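Local coordinates for protein 4-hydroxybenzoyl-CoA thioesterase (Pseudomonas sp. CBS3, PDB 1LO7) that hydrolyses 4-hydroxybenzoyl-CoA to 4-hydroxybenzoate and coenzyme A, the last step in the conversion of 4-chlorobenzoate to 4-hydroxybenzoate, at residues V57-V62 against E115-A120; W87-F92 against A129-A134. One frame throughout, in Å; residues are numbered along the deposited sequence.

In the fold
From the N terminus, the chain first reaches 57-62 on strand 56-68, then 87-92 at the turn between strands 77-87 and 91-101, then 115-120 on strand 107-123, and last 129-134, where strand 126-130 leads toward helix 134-140. Interaction 1 closes a loop of 52 residues and interaction 2 one of 36; because the segments alternate, the loops cross and neither nests in the other. The two centres are about 9 Å apart. Strand 107-123 joins them within the antiparallel hot dog sheet, pairing with 56-68, 91-101 and 126-130, and Arg117 O lies 3.0 Å from Phe92 N. Both touch the bound 4-hydroxyphenacyl-CoA, interaction 1 along its acyl, pantetheine and adenosine parts, interaction 2 mainly at its phosphates.

Interaction 1: V57-V62 against E115-A120; sequences VGTPIV and EIRVFA. With 4CO (4-hydroxyphenacyl coenzyme A), chain B.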
loop_
_atom_site.group_PDB
_atom_site.type_symbol
_atom_site.label_atom_id
_atom_site.label_comp_id
_atom_site.label_asym_id
_atom_site.label_seq_id
_atom_site.Cartn_x
_atom_site.Cartn_y
_atom_site.Cartn_z
ATOM N N VAL A 57 -18.644 -0.781 -13.633
ATOM C CA VAL A 57 -17.462 -1.350 -12.972
ATOM C C VAL A 57 -17.146 -0.729 -11.620
ATOM O O VAL A 57 -16.309 -1.232 -10.844
ATOM C CB VAL A 57 -16.222 -1.245 -13.896
ATOM C CG1 VAL A 57 -16.470 -1.948 -15.206
ATOM C CG2 VAL A 57 -15.833 0.207 -14.151
ATOM N N GLY A 58 -17.785 0.387 -11.357
ATOM C CA GLY A 58 -17.517 1.068 -10.121
ATOM C C GLY A 58 -17.633 2.573 -10.365
ATOM O O GLY A 58 -18.279 3.003 -11.337
ATOM N N THR A 59 -17.009 3.366 -9.452
ATOM C CA THR A 59 -17.051 4.830 -9.527
ATOM C C THR A 59 -15.648 5.444 -9.480
ATOM O O THR A 59 -15.196 5.952 -8.455
ATOM C CB THR A 59 -17.908 5.412 -8.377
ATOM O OG1 THR A 59 -17.319 5.016 -7.145
ATOM C CG2 THR A 59 -19.313 4.870 -8.480
ATOM N N PRO A 60 -14.934 5.373 -10.589
ATOM C CA PRO A 60 -13.594 5.933 -10.639
ATOM C C PRO A 60 -13.631 7.436 -10.362
ATOM O O PRO A 60 -14.621 8.145 -10.626
ATOM C CB PRO A 60 -13.070 5.722 -12.065
ATOM C CG PRO A 60 -14.236 5.205 -12.877
ATOM C CD PRO A 60 -15.378 4.871 -11.907
ATOM N N ILE A 61 -12.506 7.924 -9.807
ATOM C CA ILE A 61 -12.332 9.338 -9.453
ATOM C C ILE A 61 -11.767 10.142 -10.590
ATOM O O ILE A 61 -10.893 9.650 -11.282
ATOM C CB ILE A 61 -11.443 9.419 -8.204
ATOM C CG1 ILE A 61 -11.388 10.828 -7.577
ATOM C CG2 ILE A 61 -10.046 8.841 -8.485
ATOM C CD1 ILE A 61 -10.998 10.822 -6.087
ATOM N N VAL A 62 -12.320 11.357 -10.768
ATOM C CA VAL A 62 -11.879 12.284 -11.813
ATOM C C VAL A 62 -11.216 13.531 -11.222
ATOM O O VAL A 62 -10.411 14.211 -11.867
ATOM C CB VAL A 62 -12.924 12.666 -12.851
ATOM C CG1 VAL A 62 -13.381 11.383 -13.558
ATOM C CG2 VAL A 62 -14.175 13.286 -12.223
ATOM N N GLU A 115 -14.409 14.565 -3.323
ATOM C CA GLU A 115 -14.045 13.749 -4.473
ATOM C C GLU A 115 -15.092 13.874 -5.558
ATOM O O GLU A 115 -16.283 13.854 -5.253
ATOM C CB GLU A 115 -13.963 12.226 -4.098
ATOM C CG GLU A 115 -12.864 11.913 -3.058
ATOM C CD GLU A 115 -12.817 10.437 -2.767
ATOM O OE1 GLU A 115 -13.796 9.737 -2.735
ATOM O OE2 GLU A 115 -11.610 9.988 -2.513
ATOM N N ILE A 116 -14.636 13.967 -6.791
ATOM C CA ILE A 116 -15.563 14.018 -7.901
ATOM C C ILE A 116 -15.407 12.679 -8.606
ATOM O O ILE A 116 -14.322 12.329 -9.058
ATOM C CB ILE A 116 -15.361 15.175 -8.861
ATOM C CG1 ILE A 116 -15.440 16.513 -8.065
ATOM C CG2 ILE A 116 -16.439 15.062 -9.952
ATOM C CD1 ILE A 116 -15.504 17.769 -8.946
ATOM N N ARG A 117 -16.487 11.898 -8.667
ATOM C CA ARG A 117 -16.412 10.604 -9.300
ATOM C C ARG A 117 -17.526 10.443 -10.322
ATOM O O ARG A 117 -18.427 11.305 -10.466
ATOM C CB ARG A 117 -16.598 9.536 -8.213
ATOM C CG ARG A 117 -15.387 9.359 -7.270
ATOM C CD ARG A 117 -15.764 8.491 -6.081
ATOM N NE ARG A 117 -14.727 8.351 -5.039
ATOM C CZ ARG A 117 -13.884 7.319 -4.970
ATOM N NH1 ARG A 117 -13.865 6.319 -5.881
ATOM N NH2 ARG A 117 -13.033 7.300 -3.939
ATOM N N VAL A 118 -17.469 9.315 -11.022
ATOM C CA VAL A 118 -18.496 9.010 -12.017
ATOM C C VAL A 118 -18.718 7.547 -12.011
ATOM O O VAL A 118 -17.820 6.792 -11.645
ATOM C CB VAL A 118 -18.034 9.337 -13.412
ATOM C CG1 VAL A 118 -17.753 10.822 -13.554
ATOM C CG2 VAL A 118 -16.838 8.480 -13.826
ATOM N N PHE A 119 -19.934 7.143 -12.415
ATOM C CA PHE A 119 -20.262 5.726 -12.570
ATOM C C PHE A 119 -19.687 5.398 -13.923
ATOM O O PHE A 119 -19.797 6.198 -14.820
ATOM C CB PHE A 119 -21.754 5.415 -12.539
ATOM C CG PHE A 119 -22.237 5.379 -11.106
ATOM C CD1 PHE A 119 -22.192 4.203 -10.362
ATOM C CD2 PHE A 119 -22.710 6.542 -10.498
ATOM C CE1 PHE A 119 -22.659 4.175 -9.053
ATOM C CE2 PHE A 119 -23.172 6.526 -9.182
ATOM C CZ PHE A 119 -23.132 5.336 -8.456
ATOM N N ALA A 120 -19.025 4.258 -14.072
ATOM C CA ALA A 120 -18.453 4.022 -15.367
ATOM C C ALA A 120 -18.544 2.581 -15.789
ATOM O O ALA A 120 -18.843 1.693 -15.007
ATOM C CB ALA A 120 -16.966 4.405 -15.360
HETATM N N1A 4CO B . -13.169 18.080 -12.581
HETATM C C2A 4CO B . -14.531 18.029 -12.475
HETATM N N3A 4CO B . -15.352 17.249 -13.130
HETATM C C4A 4CO B . -14.700 16.418 -13.971
HETATM C C5A 4CO B . -13.335 16.368 -14.192
HETATM C C6A 4CO B . -12.537 17.245 -13.442
HETATM N N6A 4CO B . -11.225 17.287 -13.552
HETATM N N7A 4CO B . -13.018 15.405 -15.145
HETATM C C8A 4CO B . -14.201 14.890 -15.504
HETATM N N9A 4CO B . -15.245 15.483 -14.843
HETATM C C1D 4CO B . -16.681 15.253 -15.033
HETATM C C2D 4CO B . -17.170 15.814 -16.365
HETATM O O2D 4CO B . -17.374 17.228 -16.300
HETATM C C3D 4CO B . -18.500 15.088 -16.466
HETATM O O3D 4CO B . -19.381 15.538 -15.469
HETATM P P3D 4CO B . -20.872 15.954 -15.790
HETATM O O7A 4CO B . -20.825 17.323 -16.261
HETATM O O8A 4CO B . -21.440 15.047 -16.792
HETATM O O9A 4CO B . -21.668 15.846 -14.461
HETATM C C4D 4CO B . -18.047 13.700 -16.023
HETATM O O4D 4CO B . -16.849 13.904 -15.213
HETATM C C5D 4CO B . -17.831 12.672 -17.094
HETATM O O5D 4CO B . -16.679 13.066 -17.844
HETATM P P1A 4CO B . -16.776 13.063 -19.428
HETATM O O1A 4CO B . -15.524 13.719 -19.836
HETATM O O2A 4CO B . -17.955 13.744 -19.912
HETATM O O3A 4CO B . -16.873 11.629 -19.928
HETATM P P2A 4CO B . -15.740 10.580 -20.361
HETATM O O4A 4CO B . -16.435 9.289 -20.553
HETATM O O5A 4CO B . -15.165 11.022 -21.630
HETATM O O6A 4CO B . -14.438 10.577 -19.354
HETATM C CBP 4CO B . -13.409 9.251 -17.725
HETATM C CCP 4CO B . -14.641 10.099 -18.051
HETATM C CDP 4CO B . -13.234 8.111 -18.743
HETATM C CEP 4CO B . -13.497 8.737 -16.294
HETATM C CAP 4CO B . -12.113 10.042 -17.968
HETATM O OAP 4CO B . -12.113 11.241 -17.191
HETATM C C9P 4CO B . -10.912 9.316 -17.365
HETATM O O9P 4CO B . -10.555 8.248 -17.816
HETATM N N8P 4CO B . -10.295 9.904 -16.192
HETATM C C7P 4CO B . -9.317 9.008 -15.565
HETATM C C6P 4CO B . -9.955 8.134 -14.475
HETATM C C5P 4CO B . -8.839 7.509 -13.630
HETATM O O5P 4CO B . -7.944 6.827 -14.119
HETATM N N4P 4CO B . -8.978 7.791 -12.221
HETATM C C3P 4CO B . -7.884 7.328 -11.380
HETATM C C2P 4CO B . -7.937 5.838 -11.168
HETATM S S1P 4CO B . -9.592 5.159 -11.051
HETATM O O1B 4CO B . -9.103 3.973 -8.047
HETATM C C1B 4CO B . -9.843 3.580 -8.932
HETATM C C2B 4CO B . -11.236 3.240 -8.616
HETATM C C3B 4CO B . -12.079 2.770 -9.653
HETATM C C4B 4CO B . -13.396 2.423 -9.363
HETATM C C5B 4CO B . -13.868 2.515 -8.037
HETATM O O2B 4CO B . -15.178 2.106 -7.711
HETATM C C6B 4CO B . -13.017 3.012 -7.010
HETATM C C7B 4CO B . -11.688 3.376 -7.303
HETATM C CB 4CO B . -9.374 3.481 -10.336
#
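Arg117 reaches Thr59 because its CG lies anti to its own carbonyl carbon (chi1 -73°) and the chain then runs extended to NE, crossing the threonine side chain at about a right angle. Thr59 holds CG2 beside its backbone N, which sets that methyl over a face of the Phe119 ring, 3.6 Å from the centroid and 21° off the normal: a CH-pi contact. At the guanidinium edge, Arg117 NH1 donates to Thr59 O at 2.9 Å, nearly straight onto the carbonyl and close to the guanidinium plane. NE and NH2 grip a single atom side-on from above one face of the carboxylate, Arg117 NH2 standing 2.8 Å from Glu115 OE1 in a salt bridge. The two strands of this hot dog fold run antiparallel, with Ile61 and Arg117 a non-hydrogen-bonded pair flanked by Val62 N to Ile116 O (2.8 Å) and Val118 N to Pro60 O (3.1 Å). Pro60 has no N-H to offer Val118 O. Two backbone groups turn to the ligand instead of to strand 107-123: Thr59 N donates to the phenol oxygen O2B at 2.8 Å, and Ile61 O accepts from the pantetheine N4P at 2.8 Å, while Pro60 CB rests 3.7 Å from sulfur S1P. Gly58 CA lies close to O2B; a CB there would run into that oxygen and press against the preceding carbonyl. His96 hydrogen-bonds Glu115 OE1. Two carboxylates, Glu115 and Asp32, both salt-bridged to Arg117 NH2, probably balance the buried arginine charge, while the NH1 bond to Thr59 O probably steadies the backbone that reads the substrate's hydroxyl.

Interaction 2: W87-F92 against A129-A134; sequences WRRKSF and AIEVPA. With 4CO (4-hydroxyphenacyl coenzyme A), chain B.
Val132 presents its two methyls to different partners: with CG1 anti to the backbone N (chi1 -179°), CG1 packs 3.7 Å from Trp87 CZ3, while CG2 comes to the edge of the Phe92 ring. Its backbone N donates to Arg89 O at 3.0 Å along an almost perfectly straight N-H (179°). Arg89 and Glu131 both set CG anti to the backbone N and run extended from there, which brings their ends together, Glu131 OE1 over a face of the guanidinium and 3.1 Å from Arg89 NH2; because OE1 lies well out of that plane no N-H points at it, and the salt bridge rests on charge alone. The contact joins the turn between strands 77-87 and 91-101 of the hot dog sheet to the chain leaving strand 126-130, and that turn cradles the 3'-phosphate of the ligand. Arg89 N (2.8 Å) and Ser91 N donate to its O9A, and Lys90 N to O8A at 2.8 Å. Lys90 itself runs extended beyond CG, its CD 3.8 Å from Ala129 O, to give NZ to water 2 at 3.2 Å. With an alanine at Lys90 the amine is gone, and water 2 is likely to lose this donor and the diphosphate a nearby positive charge. Water 2 in turn donates to Ala129 O and to O3A, while Ala129 N donates to O4A at 3.0 Å.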
loop_
_atom_site.group_PDB
_atom_site.type_symbol
_atom_site.label_atom_id
_atom_site.label_comp_id
_atom_site.label_asym_id
_atom_site.label_seq_id
_atom_site.Cartn_x
_atom_site.Cartn_y
_atom_site.Cartn_z
ATOM N N TRP A 87 -25.288 16.113 -7.178
ATOM C CA TRP A 87 -25.481 15.204 -8.327
ATOM C C TRP A 87 -25.455 16.131 -9.539
ATOM O O TRP A 87 -26.186 17.131 -9.629
ATOM C CB TRP A 87 -26.821 14.453 -8.308
ATOM C CG TRP A 87 -27.081 13.542 -7.137
ATOM C CD1 TRP A 87 -27.991 13.761 -6.143
ATOM C CD2 TRP A 87 -26.517 12.257 -6.901
ATOM N NE1 TRP A 87 -27.994 12.719 -5.274
ATOM C CE2 TRP A 87 -27.101 11.771 -5.711
ATOM C CE3 TRP A 87 -25.581 11.471 -7.572
ATOM C CZ2 TRP A 87 -26.751 10.516 -5.186
ATOM C CZ3 TRP A 87 -25.228 10.233 -7.036
ATOM C CH2 TRP A 87 -25.819 9.771 -5.862
ATOM N N ARG A 88 -24.591 15.814 -10.478
ATOM C CA ARG A 88 -24.422 16.590 -11.650
ATOM C C ARG A 88 -25.059 15.848 -12.770
ATOM O O ARG A 88 -26.231 15.542 -12.636
ATOM C CB ARG A 88 -22.964 17.006 -11.858
ATOM C CG ARG A 88 -22.530 17.944 -10.732
ATOM C CD ARG A 88 -21.037 18.276 -10.739
ATOM N NE ARG A 88 -20.705 19.284 -9.718
ATOM C CZ ARG A 88 -19.490 19.796 -9.546
ATOM N NH1 ARG A 88 -18.466 19.437 -10.302
ATOM N NH2 ARG A 88 -19.321 20.716 -8.581
ATOM N N ARG A 89 -24.354 15.583 -13.854
ATOM C CA ARG A 89 -25.005 14.842 -14.925
ATOM C C ARG A 89 -24.374 13.470 -14.891
ATOM O O ARG A 89 -24.989 12.500 -14.441
ATOM C CB ARG A 89 -24.866 15.505 -16.298
ATOM C CG ARG A 89 -25.518 14.667 -17.403
ATOM C CD ARG A 89 -25.687 15.447 -18.701
ATOM N NE ARG A 89 -26.829 14.986 -19.491
ATOM C CZ ARG A 89 -26.770 13.940 -20.324
ATOM N NH1 ARG A 89 -25.649 13.246 -20.496
ATOM N NH2 ARG A 89 -27.851 13.565 -21.011
ATOM N N LYS A 90 -23.124 13.391 -15.340
ATOM C CA LYS A 90 -22.425 12.115 -15.305
ATOM C C LYS A 90 -21.561 12.021 -14.050
ATOM O O LYS A 90 -21.063 10.954 -13.681
ATOM C CB LYS A 90 -21.505 11.973 -16.487
ATOM C CG LYS A 90 -22.237 11.834 -17.772
ATOM C CD LYS A 90 -21.322 11.312 -18.868
ATOM C CE LYS A 90 -22.060 11.179 -20.179
ATOM N NZ LYS A 90 -21.120 11.132 -21.283
ATOM N N SER A 91 -21.372 13.129 -13.357
ATOM C CA SER A 91 -20.525 13.099 -12.169
ATOM C C SER A 91 -21.256 13.423 -10.904
ATOM O O SER A 91 -22.381 13.894 -10.940
ATOM C CB SER A 91 -19.385 14.119 -12.317
ATOM O OG SER A 91 -19.884 15.468 -12.443
ATOM N N PHE A 92 -20.585 13.213 -9.774
ATOM C CA PHE A 92 -21.173 13.557 -8.496
ATOM C C PHE A 92 -20.012 13.945 -7.564
ATOM O O PHE A 92 -18.863 13.500 -7.752
ATOM C CB PHE A 92 -22.058 12.418 -7.946
ATOM C CG PHE A 92 -21.295 11.117 -7.718
ATOM C CD1 PHE A 92 -21.272 10.111 -8.697
ATOM C CD2 PHE A 92 -20.577 10.886 -6.533
ATOM C CE1 PHE A 92 -20.560 8.919 -8.511
ATOM C CE2 PHE A 92 -19.868 9.694 -6.330
ATOM C CZ PHE A 92 -19.861 8.699 -7.318
ATOM N N ALA A 129 -17.587 7.176 -18.771
ATOM C CA ALA A 129 -18.546 7.600 -17.784
ATOM C C ALA A 129 -19.967 7.542 -18.291
ATOM O O ALA A 129 -20.237 7.706 -19.487
ATOM C CB ALA A 129 -18.289 9.052 -17.398
ATOM N N ILE A 130 -20.898 7.324 -17.362
ATOM C CA ILE A 130 -22.292 7.287 -17.769
ATOM C C ILE A 130 -23.103 8.271 -16.934
ATOM O O ILE A 130 -22.695 8.741 -15.893
ATOM C CB ILE A 130 -22.893 5.916 -17.578
ATOM C CG1 ILE A 130 -22.838 5.549 -16.091
ATOM C CG2 ILE A 130 -22.121 4.891 -18.376
ATOM C CD1 ILE A 130 -23.592 4.252 -15.772
ATOM N N GLU A 131 -24.266 8.604 -17.438
ATOM C CA GLU A 131 -25.105 9.482 -16.701
ATOM C C GLU A 131 -25.427 8.787 -15.400
ATOM O O GLU A 131 -25.611 7.568 -15.371
ATOM C CB GLU A 131 -26.356 9.642 -17.550
ATOM C CG GLU A 131 -27.496 10.413 -16.902
ATOM C CD GLU A 131 -28.513 10.610 -17.966
ATOM O OE1 GLU A 131 -28.341 11.362 -18.898
ATOM O OE2 GLU A 131 -29.545 9.812 -17.838
ATOM N N VAL A 132 -25.465 9.542 -14.309
ATOM C CA VAL A 132 -25.741 8.892 -13.032
ATOM C C VAL A 132 -27.064 8.139 -13.095
ATOM O O VAL A 132 -28.062 8.733 -13.391
ATOM C CB VAL A 132 -25.696 9.870 -11.853
ATOM C CG1 VAL A 132 -25.963 9.148 -10.547
ATOM C CG2 VAL A 132 -24.347 10.554 -11.772
ATOM N N PRO A 133 -27.074 6.826 -12.809
ATOM C CA PRO A 133 -28.338 6.096 -12.861
ATOM C C PRO A 133 -29.404 6.637 -11.902
ATOM O O PRO A 133 -29.178 6.857 -10.703
ATOM C CB PRO A 133 -28.002 4.629 -12.568
ATOM C CG PRO A 133 -26.517 4.515 -12.930
ATOM C CD PRO A 133 -25.920 5.895 -12.640
ATOM N N ALA A 134 -30.590 6.884 -12.452
ATOM C CA ALA A 134 -31.668 7.408 -11.636
ATOM C C ALA A 134 -31.966 6.534 -10.441
ATOM O O ALA A 134 -32.255 7.027 -9.361
ATOM C CB ALA A 134 -32.916 7.536 -12.495
HETATM N N1A 4CO B . -13.169 18.080 -12.581
HETATM C C2A 4CO B . -14.531 18.029 -12.475
HETATM N N3A 4CO B . -15.352 17.249 -13.130
HETATM C C4A 4CO B . -14.700 16.418 -13.971
HETATM C C5A 4CO B . -13.335 16.368 -14.192
HETATM C C6A 4CO B . -12.537 17.245 -13.442
HETATM N N6A 4CO B . -11.225 17.287 -13.552
HETATM N N7A 4CO B . -13.018 15.405 -15.145
HETATM C C8A 4CO B . -14.201 14.890 -15.504
HETATM N N9A 4CO B . -15.245 15.483 -14.843
HETATM C C1D 4CO B . -16.681 15.253 -15.033
HETATM C C2D 4CO B . -17.170 15.814 -16.365
HETATM O O2D 4CO B . -17.374 17.228 -16.300
HETATM C C3D 4CO B . -18.500 15.088 -16.466
HETATM O O3D 4CO B . -19.381 15.538 -15.469
HETATM P P3D 4CO B . -20.872 15.954 -15.790
HETATM O O7A 4CO B . -20.825 17.323 -16.261
HETATM O O8A 4CO B . -21.440 15.047 -16.792
HETATM O O9A 4CO B . -21.668 15.846 -14.461
HETATM C C4D 4CO B . -18.047 13.700 -16.023
HETATM O O4D 4CO B . -16.849 13.904 -15.213
HETATM C C5D 4CO B . -17.831 12.672 -17.094
HETATM O O5D 4CO B . -16.679 13.066 -17.844
HETATM P P1A 4CO B . -16.776 13.063 -19.428
HETATM O O1A 4CO B . -15.524 13.719 -19.836
HETATM O O2A 4CO B . -17.955 13.744 -19.912
HETATM O O3A 4CO B . -16.873 11.629 -19.928
HETATM P P2A 4CO B . -15.740 10.580 -20.361
HETATM O O4A 4CO B . -16.435 9.289 -20.553
HETATM O O5A 4CO B . -15.165 11.022 -21.630
HETATM O O6A 4CO B . -14.438 10.577 -19.354
HETATM C CBP 4CO B . -13.409 9.251 -17.725
HETATM C CCP 4CO B . -14.641 10.099 -18.051
HETATM C CDP 4CO B . -13.234 8.111 -18.743
HETATM C CEP 4CO B . -13.497 8.737 -16.294
HETATM C CAP 4CO B . -12.113 10.042 -17.968
HETATM O OAP 4CO B . -12.113 11.241 -17.191
HETATM C C9P 4CO B . -10.912 9.316 -17.365
HETATM O O9P 4CO B . -10.555 8.248 -17.816
HETATM N N8P 4CO B . -10.295 9.904 -16.192
HETATM C C7P 4CO B . -9.317 9.008 -15.565
HETATM C C6P 4CO B . -9.955 8.134 -14.475
HETATM C C5P 4CO B . -8.839 7.509 -13.630
HETATM O O5P 4CO B . -7.944 6.827 -14.119
HETATM N N4P 4CO B . -8.978 7.791 -12.221
HETATM C C3P 4CO B . -7.884 7.328 -11.380
HETATM C C2P 4CO B . -7.937 5.838 -11.168
HETATM S S1P 4CO B . -9.592 5.159 -11.051
HETATM O O1B 4CO B . -9.103 3.973 -8.047
HETATM C C1B 4CO B . -9.843 3.580 -8.932
HETATM C C2B 4CO B . -11.236 3.240 -8.616
HETATM C C3B 4CO B . -12.079 2.770 -9.653
HETATM C C4B 4CO B . -13.396 2.423 -9.363
HETATM C C5B 4CO B . -13.868 2.515 -8.037
HETATM O O2B 4CO B . -15.178 2.106 -7.711
HETATM C C6B 4CO B . -13.017 3.012 -7.010
HETATM C C7B 4CO B . -11.688 3.376 -7.303
HETATM C CB 4CO B . -9.374 3.481 -10.336
HETATM O O HOH W 1 -22.102 8.661 -13.363
HETATM O O HOH W 2 -18.658 9.145 -21.097
#